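Local coordinates for protein soluble lytic transglycosylase B3 (Pseudomonas aeruginosa, PDB 5ANZ) that probably cleaves the glycan strands of peptidoglycan as a lytic transglycosylase, taking part in the turnover of the bacterial cell wall, at residues S245-L259 against P312-K325. Residues are numbered along the deposited sequence; the frame is centred on the assembly and turned at random.
Sequences SGWIAGQPWGFEVRL and PAFLVLHNFRAILK
Two torsions bring Asn319 and Trp247 face to face: the asparagine CG lies opposite its own carbonyl carbon (chi1 -77°), and the indole CG, trans to the backbone N (chi1 -162°), brings one ring face against the amide. Amide and ring planes are then stacked, 6° apart, with Asn319 ND2 3.5 Å from Trp247 CE2 and Asn319 CB making a CH-pi contact over the six-membered ring. Ile323 and Ala322 meet the indole at its edge, while its NE1 is bonded to Asp133. Held flat in this way, the amide serves the 248-251 beta turn with both ends. Asn319 OD1 accepts from Ile248 N at 2.8 Å, in plane on a lone pair and nearly straight; Asn319 ND2 gives one straight bond to Ile248 O and a clearly bent one to Gln251 O, the nitrogen standing above that carbonyl's plane. Gln251 N reaches Ile248 O from the other face, and a water joins Gln251 OE1, Pro252 O and Asn319 N near the start of helix 318-324.

From there the segments run on as neighbouring strands inside a five-stranded antiparallel sheet, with 300-304 beyond 313-316 and 285-286 beyond 254-258. Leu317 N, at the helix N-cap, binds Trp253 O (2.8 Å), and Phe255 and Leu315 exchange two backbone bonds. Trp253 packs its CE3 3.9 Å from Phe320 CD1, whereas Val257 CG1 meets Leu315 CG at 3.8 Å on the face shared with Phe255. Glu256 crosses Phe314 at a slant, its CB 3.8 Å from the ring's CE2, and its carboxylate is held by the backbone N-H groups of Val350 and Gly351. Further along the chain, Lys325 NZ donates to Ser245 O. One neutral side chain thus satisfies three backbone groups of a turn, tying it to the helix that leads to the sugar-binding Tyr326.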
loop_
_atom_site.group_PDB
_atom_site.type_symbol
_atom_site.label_atom_id
_atom_site.label_comp_id
_atom_site.label_asym_id
_atom_site.label_seq_id
_atom_site.Cartn_x
_atom_site.Cartn_y
_atom_site.Cartn_z
ATOM N N SER A 245 3.609 -12.815 -3.994
ATOM C CA SER A 245 4.022 -12.068 -2.805
ATOM C C SER A 245 3.953 -12.902 -1.535
ATOM O O SER A 245 4.270 -12.394 -0.452
ATOM C CB SER A 245 3.150 -10.812 -2.630
ATOM O OG SER A 245 3.310 -9.904 -3.722
ATOM N N GLY A 246 3.530 -14.164 -1.660
ATOM C CA GLY A 246 3.627 -15.126 -0.568
ATOM C C GLY A 246 2.324 -15.541 0.107
ATOM O O GLY A 246 2.346 -16.224 1.137
ATOM N N TRP A 247 1.185 -15.161 -0.465
ATOM C CA TRP A 247 -0.103 -15.537 0.123
ATOM C C TRP A 247 -0.253 -17.012 0.417
ATOM O O TRP A 247 -0.005 -17.873 -0.445
ATOM C CB TRP A 247 -1.263 -15.131 -0.809
ATOM C CG TRP A 247 -2.574 -15.094 -0.070
ATOM C CD1 TRP A 247 -3.513 -16.093 0.020
ATOM C CD2 TRP A 247 -3.066 -14.008 0.708
ATOM N NE1 TRP A 247 -4.569 -15.675 0.808
ATOM C CE2 TRP A 247 -4.314 -14.397 1.242
ATOM C CE3 TRP A 247 -2.571 -12.735 1.017
ATOM C CZ2 TRP A 247 -5.068 -13.564 2.062
ATOM C CZ3 TRP A 247 -3.326 -11.904 1.818
ATOM C CH2 TRP A 247 -4.561 -12.324 2.339
ATOM N N ILE A 248 -0.675 -17.311 1.643
ATOM C CA ILE A 248 -1.048 -18.663 2.017
ATOM C C ILE A 248 -2.555 -18.719 2.185
ATOM O O ILE A 248 -3.098 -18.096 3.094
ATOM C CB ILE A 248 -0.374 -19.095 3.306
ATOM C CG1 ILE A 248 1.147 -19.024 3.154
ATOM C CG2 ILE A 248 -0.837 -20.491 3.685
ATOM C CD1 ILE A 248 1.883 -18.907 4.483
ATOM N N ALA A 249 -3.221 -19.460 1.310
ATOM C CA ALA A 249 -4.679 -19.546 1.326
ATOM C C ALA A 249 -5.222 -19.974 2.686
ATOM O O ALA A 249 -4.778 -20.980 3.265
ATOM C CB ALA A 249 -5.158 -20.512 0.250
ATOM N N GLY A 250 -6.201 -19.220 3.175
ATOM C CA GLY A 250 -6.909 -19.595 4.378
ATOM C C GLY A 250 -6.228 -19.139 5.651
ATOM O O GLY A 250 -6.808 -19.262 6.720
ATOM N N GLN A 251 -5.000 -18.627 5.556
ATOM C CA GLN A 251 -4.302 -18.166 6.757
ATOM C C GLN A 251 -4.723 -16.724 7.034
ATOM O O GLN A 251 -4.851 -15.933 6.115
ATOM C CB GLN A 251 -2.775 -18.272 6.571
ATOM C CG GLN A 251 -2.003 -18.324 7.880
ATOM C CD GLN A 251 -0.518 -18.541 7.664
ATOM O OE1 GLN A 251 0.251 -17.586 7.551
ATOM N NE2 GLN A 251 -0.109 -19.806 7.596
ATOM N N PRO A 252 -4.967 -16.377 8.303
ATOM C CA PRO A 252 -5.348 -14.982 8.567
ATOM C C PRO A 252 -4.198 -14.007 8.296
ATOM O O PRO A 252 -3.026 -14.357 8.493
ATOM C CB PRO A 252 -5.723 -14.980 10.064
ATOM C CG PRO A 252 -5.139 -16.234 10.635
ATOM C CD PRO A 252 -5.041 -17.233 9.497
ATOM N N TRP A 253 -4.535 -12.806 7.839
ATOM C CA TRP A 253 -3.533 -11.750 7.699
ATOM C C TRP A 253 -3.012 -11.347 9.073
ATOM O O TRP A 253 -1.869 -10.903 9.225
ATOM C CB TRP A 253 -4.121 -10.537 6.980
ATOM C CG TRP A 253 -5.334 -9.994 7.658
ATOM C CD1 TRP A 253 -6.645 -10.318 7.397
ATOM C CD2 TRP A 253 -5.352 -9.060 8.734
ATOM N NE1 TRP A 253 -7.477 -9.614 8.240
ATOM C CE2 TRP A 253 -6.713 -8.845 9.075
ATOM C CE3 TRP A 253 -4.358 -8.375 9.444
ATOM C CZ2 TRP A 253 -7.086 -7.970 10.087
ATOM C CZ3 TRP A 253 -4.729 -7.512 10.448
ATOM C CH2 TRP A 253 -6.090 -7.314 10.762
ATOM N N GLY A 254 -3.865 -11.504 10.072
ATOM C CA GLY A 254 -3.536 -11.074 11.411
ATOM C C GLY A 254 -4.821 -10.898 12.170
ATOM O O GLY A 254 -5.912 -11.213 11.677
ATOM N N PHE A 255 -4.695 -10.420 13.392
ATOM C CA PHE A 255 -5.881 -10.249 14.220
ATOM C C PHE A 255 -5.578 -9.335 15.390
ATOM O O PHE A 255 -4.423 -9.169 15.790
ATOM C CB PHE A 255 -6.392 -11.615 14.720
ATOM C CG PHE A 255 -5.297 -12.534 15.207
ATOM C CD1 PHE A 255 -4.815 -12.445 16.496
ATOM C CD2 PHE A 255 -4.745 -13.480 14.359
ATOM C CE1 PHE A 255 -3.812 -13.283 16.940
ATOM C CE2 PHE A 255 -3.743 -14.317 14.793
ATOM C CZ PHE A 255 -3.272 -14.219 16.085
ATOM N N GLU A 256 -6.627 -8.748 15.954
ATOM C CA GLU A 256 -6.460 -7.894 17.116
ATOM C C GLU A 256 -6.123 -8.691 18.359
ATOM O O GLU A 256 -6.602 -9.808 18.535
ATOM C CB GLU A 256 -7.733 -7.075 17.350
ATOM C CG GLU A 256 -7.558 -6.032 18.428
ATOM C CD GLU A 256 -8.784 -5.166 18.608
ATOM O OE1 GLU A 256 -9.825 -5.465 17.972
ATOM O OE2 GLU A 256 -8.692 -4.186 19.381
ATOM N N VAL A 257 -5.296 -8.112 19.226
ATOM C CA VAL A 257 -4.900 -8.757 20.467
ATOM C C VAL A 257 -4.986 -7.781 21.625
ATOM O O VAL A 257 -5.160 -6.582 21.428
ATOM C CB VAL A 257 -3.475 -9.323 20.402
ATOM C CG1 VAL A 257 -3.387 -10.397 19.313
ATOM C CG2 VAL A 257 -2.456 -8.193 20.149
ATOM N N ARG A 258 -4.878 -8.319 22.833
ATOM C CA ARG A 258 -4.806 -7.505 24.035
ATOM C C ARG A 258 -3.411 -7.629 24.642
ATOM O O ARG A 258 -2.924 -8.734 24.858
ATOM C CB ARG A 258 -5.872 -7.943 25.049
ATOM C CG ARG A 258 -5.787 -7.237 26.386
ATOM C CD ARG A 258 -6.684 -7.908 27.425
ATOM N NE ARG A 258 -8.100 -7.841 27.071
ATOM C CZ ARG A 258 -9.072 -8.437 27.758
ATOM N NH1 ARG A 258 -8.783 -9.154 28.837
ATOM N NH2 ARG A 258 -10.333 -8.321 27.364
ATOM N N LEU A 259 -2.775 -6.494 24.910
ATOM C CA LEU A 259 -1.451 -6.497 25.536
ATOM C C LEU A 259 -1.540 -6.419 27.053
ATOM O O LEU A 259 -2.420 -5.750 27.592
ATOM C CB LEU A 259 -0.613 -5.335 25.021
ATOM C CG LEU A 259 -0.367 -5.388 23.515
ATOM C CD1 LEU A 259 0.478 -4.221 23.037
ATOM C CD2 LEU A 259 0.288 -6.721 23.159
ATOM N N PRO A 312 -5.323 0.293 19.764
ATOM C CA PRO A 312 -5.459 -1.152 19.551
ATOM C C PRO A 312 -4.155 -1.794 19.068
ATOM O O PRO A 312 -3.290 -1.113 18.494
ATOM C CB PRO A 312 -6.558 -1.240 18.490
ATOM C CG PRO A 312 -6.420 0.041 17.720
ATOM C CD PRO A 312 -6.054 1.083 18.761
ATOM N N ALA A 313 -4.012 -3.086 19.341
ATOM C CA ALA A 313 -2.815 -3.835 18.971
ATOM C C ALA A 313 -3.202 -5.027 18.109
ATOM O O ALA A 313 -4.261 -5.634 18.317
ATOM C CB ALA A 313 -2.063 -4.288 20.206
ATOM N N PHE A 314 -2.353 -5.344 17.131
ATOM C CA PHE A 314 -2.604 -6.460 16.230
ATOM C C PHE A 314 -1.373 -7.337 16.132
ATOM O O PHE A 314 -0.261 -6.816 16.136
ATOM C CB PHE A 314 -2.971 -5.950 14.831
ATOM C CG PHE A 314 -4.202 -5.097 14.810
ATOM C CD1 PHE A 314 -4.121 -3.735 15.050
ATOM C CD2 PHE A 314 -5.434 -5.652 14.550
ATOM C CE1 PHE A 314 -5.261 -2.943 15.031
ATOM C CE2 PHE A 314 -6.585 -4.857 14.535
ATOM C CZ PHE A 314 -6.489 -3.501 14.774
ATOM N N LEU A 315 -1.557 -8.651 16.029
ATOM C CA LEU A 315 -0.457 -9.502 15.580
ATOM C C LEU A 315 -0.655 -9.690 14.094
ATOM O O LEU A 315 -1.751 -10.044 13.676
ATOM C CB LEU A 315 -0.432 -10.852 16.288
ATOM C CG LEU A 315 0.065 -10.782 17.725
ATOM C CD1 LEU A 315 0.040 -12.156 18.362
ATOM C CD2 LEU A 315 1.475 -10.199 17.739
ATOM N N VAL A 316 0.385 -9.456 13.296
ATOM C CA VAL A 316 0.226 -9.599 11.853
ATOM C C VAL A 316 1.157 -10.683 11.317
ATOM O O VAL A 316 2.303 -10.826 11.741
ATOM C CB VAL A 316 0.445 -8.272 11.119
ATOM C CG1 VAL A 316 -0.609 -7.261 11.568
ATOM C CG2 VAL A 316 1.849 -7.716 11.353
ATOM N N LEU A 317 0.597 -11.483 10.422
ATOM C CA LEU A 317 1.243 -12.708 9.976
ATOM C C LEU A 317 1.757 -12.533 8.562
ATOM O O LEU A 317 1.755 -11.438 8.013
ATOM C CB LEU A 317 0.282 -13.893 10.049
ATOM C CG LEU A 317 0.103 -14.558 11.422
ATOM C CD1 LEU A 317 -0.542 -13.609 12.385
ATOM C CD2 LEU A 317 -0.700 -15.860 11.297
ATOM N N HIS A 318 2.210 -13.641 7.993
ATOM C CA HIS A 318 2.839 -13.630 6.686
ATOM C C HIS A 318 1.967 -12.977 5.615
ATOM O O HIS A 318 2.482 -12.237 4.774
ATOM C CB HIS A 318 3.189 -15.061 6.276
ATOM C CG HIS A 318 4.133 -15.142 5.116
ATOM N ND1 HIS A 318 5.404 -14.616 5.156
ATOM C CD2 HIS A 318 3.988 -15.691 3.883
ATOM C CE1 HIS A 318 6.005 -14.832 3.997
ATOM N NE2 HIS A 318 5.166 -15.481 3.211
ATOM N N ASN A 319 0.658 -13.233 5.649
ATOM C CA ASN A 319 -0.204 -12.683 4.601
ATOM C C ASN A 319 -0.300 -11.159 4.679
ATOM O O ASN A 319 -0.536 -10.492 3.672
ATOM C CB ASN A 319 -1.600 -13.320 4.648
ATOM C CG ASN A 319 -1.626 -14.722 4.041
ATOM O OD1 ASN A 319 -0.664 -15.164 3.413
ATOM N ND2 ASN A 319 -2.734 -15.420 4.215
ATOM N N PHE A 320 -0.098 -10.600 5.875
ATOM C CA PHE A 320 0.032 -9.145 6.011
ATOM C C PHE A 320 1.256 -8.654 5.235
ATOM O O PHE A 320 1.205 -7.634 4.550
ATOM C CB PHE A 320 0.138 -8.755 7.494
ATOM C CG PHE A 320 0.012 -7.278 7.753
ATOM C CD1 PHE A 320 -1.241 -6.704 7.896
ATOM C CD2 PHE A 320 1.136 -6.484 7.907
ATOM C CE1 PHE A 320 -1.379 -5.349 8.167
ATOM C CE2 PHE A 320 1.011 -5.124 8.181
ATOM C CZ PHE A 320 -0.260 -4.563 8.308
ATOM N N ARG A 321 2.370 -9.381 5.348
ATOM C CA ARG A 321 3.560 -9.031 4.592
ATOM C C ARG A 321 3.315 -9.092 3.091
ATOM O O ARG A 321 3.881 -8.302 2.334
ATOM C CB ARG A 321 4.728 -9.948 4.985
ATOM C CG ARG A 321 5.085 -9.876 6.465
ATOM C CD ARG A 321 6.219 -10.840 6.813
ATOM N NE ARG A 321 7.474 -10.474 6.155
ATOM C CZ ARG A 321 8.553 -11.253 6.083
ATOM N NH1 ARG A 321 8.547 -12.468 6.623
ATOM N NH2 ARG A 321 9.642 -10.817 5.463
ATOM N N ALA A 322 2.488 -10.038 2.653
ATOM C CA ALA A 322 2.150 -10.136 1.228
ATOM C C ALA A 322 1.401 -8.889 0.750
ATOM O O ALA A 322 1.650 -8.367 -0.337
ATOM C CB ALA A 322 1.309 -11.393 0.964
ATOM N N ILE A 323 0.466 -8.426 1.559
ATOM C CA ILE A 323 -0.289 -7.240 1.205
ATOM C C ILE A 323 0.636 -6.028 1.129
ATOM O O ILE A 323 0.473 -5.164 0.281
ATOM C CB ILE A 323 -1.409 -6.990 2.218
ATOM C CG1 ILE A 323 -2.381 -8.176 2.210
ATOM C CG2 ILE A 323 -2.101 -5.655 1.909
ATOM C CD1 ILE A 323 -3.280 -8.227 3.447
ATOM N N LEU A 324 1.647 -5.982 1.991
ATOM C CA LEU A 324 2.575 -4.848 1.979
ATOM C C LEU A 324 3.352 -4.741 0.673
ATOM O O LEU A 324 3.851 -3.665 0.310
ATOM C CB LEU A 324 3.542 -4.957 3.158
ATOM C CG LEU A 324 2.965 -4.645 4.531
ATOM C CD1 LEU A 324 4.008 -4.981 5.593
ATOM C CD2 LEU A 324 2.593 -3.190 4.619
ATOM N N LYS A 325 3.466 -5.851 -0.046
ATOM C CA LYS A 325 4.180 -5.819 -1.315
ATOM C C LYS A 325 3.313 -5.127 -2.373
ATOM O O LYS A 325 3.805 -4.691 -3.413
ATOM C CB LYS A 325 4.571 -7.234 -1.753
ATOM C CG LYS A 325 5.529 -7.924 -0.796
ATOM C CD LYS A 325 6.004 -9.250 -1.360
ATOM C CE LYS A 325 7.140 -9.846 -0.540
ATOM N NZ LYS A 325 6.658 -10.543 0.682
HETATM O O HOH W 1 0.850 -8.341 -2.934
HETATM O O HOH W 2 -0.743 -15.194 7.134
HETATM O O HOH W 3 -6.301 -4.378 20.904
#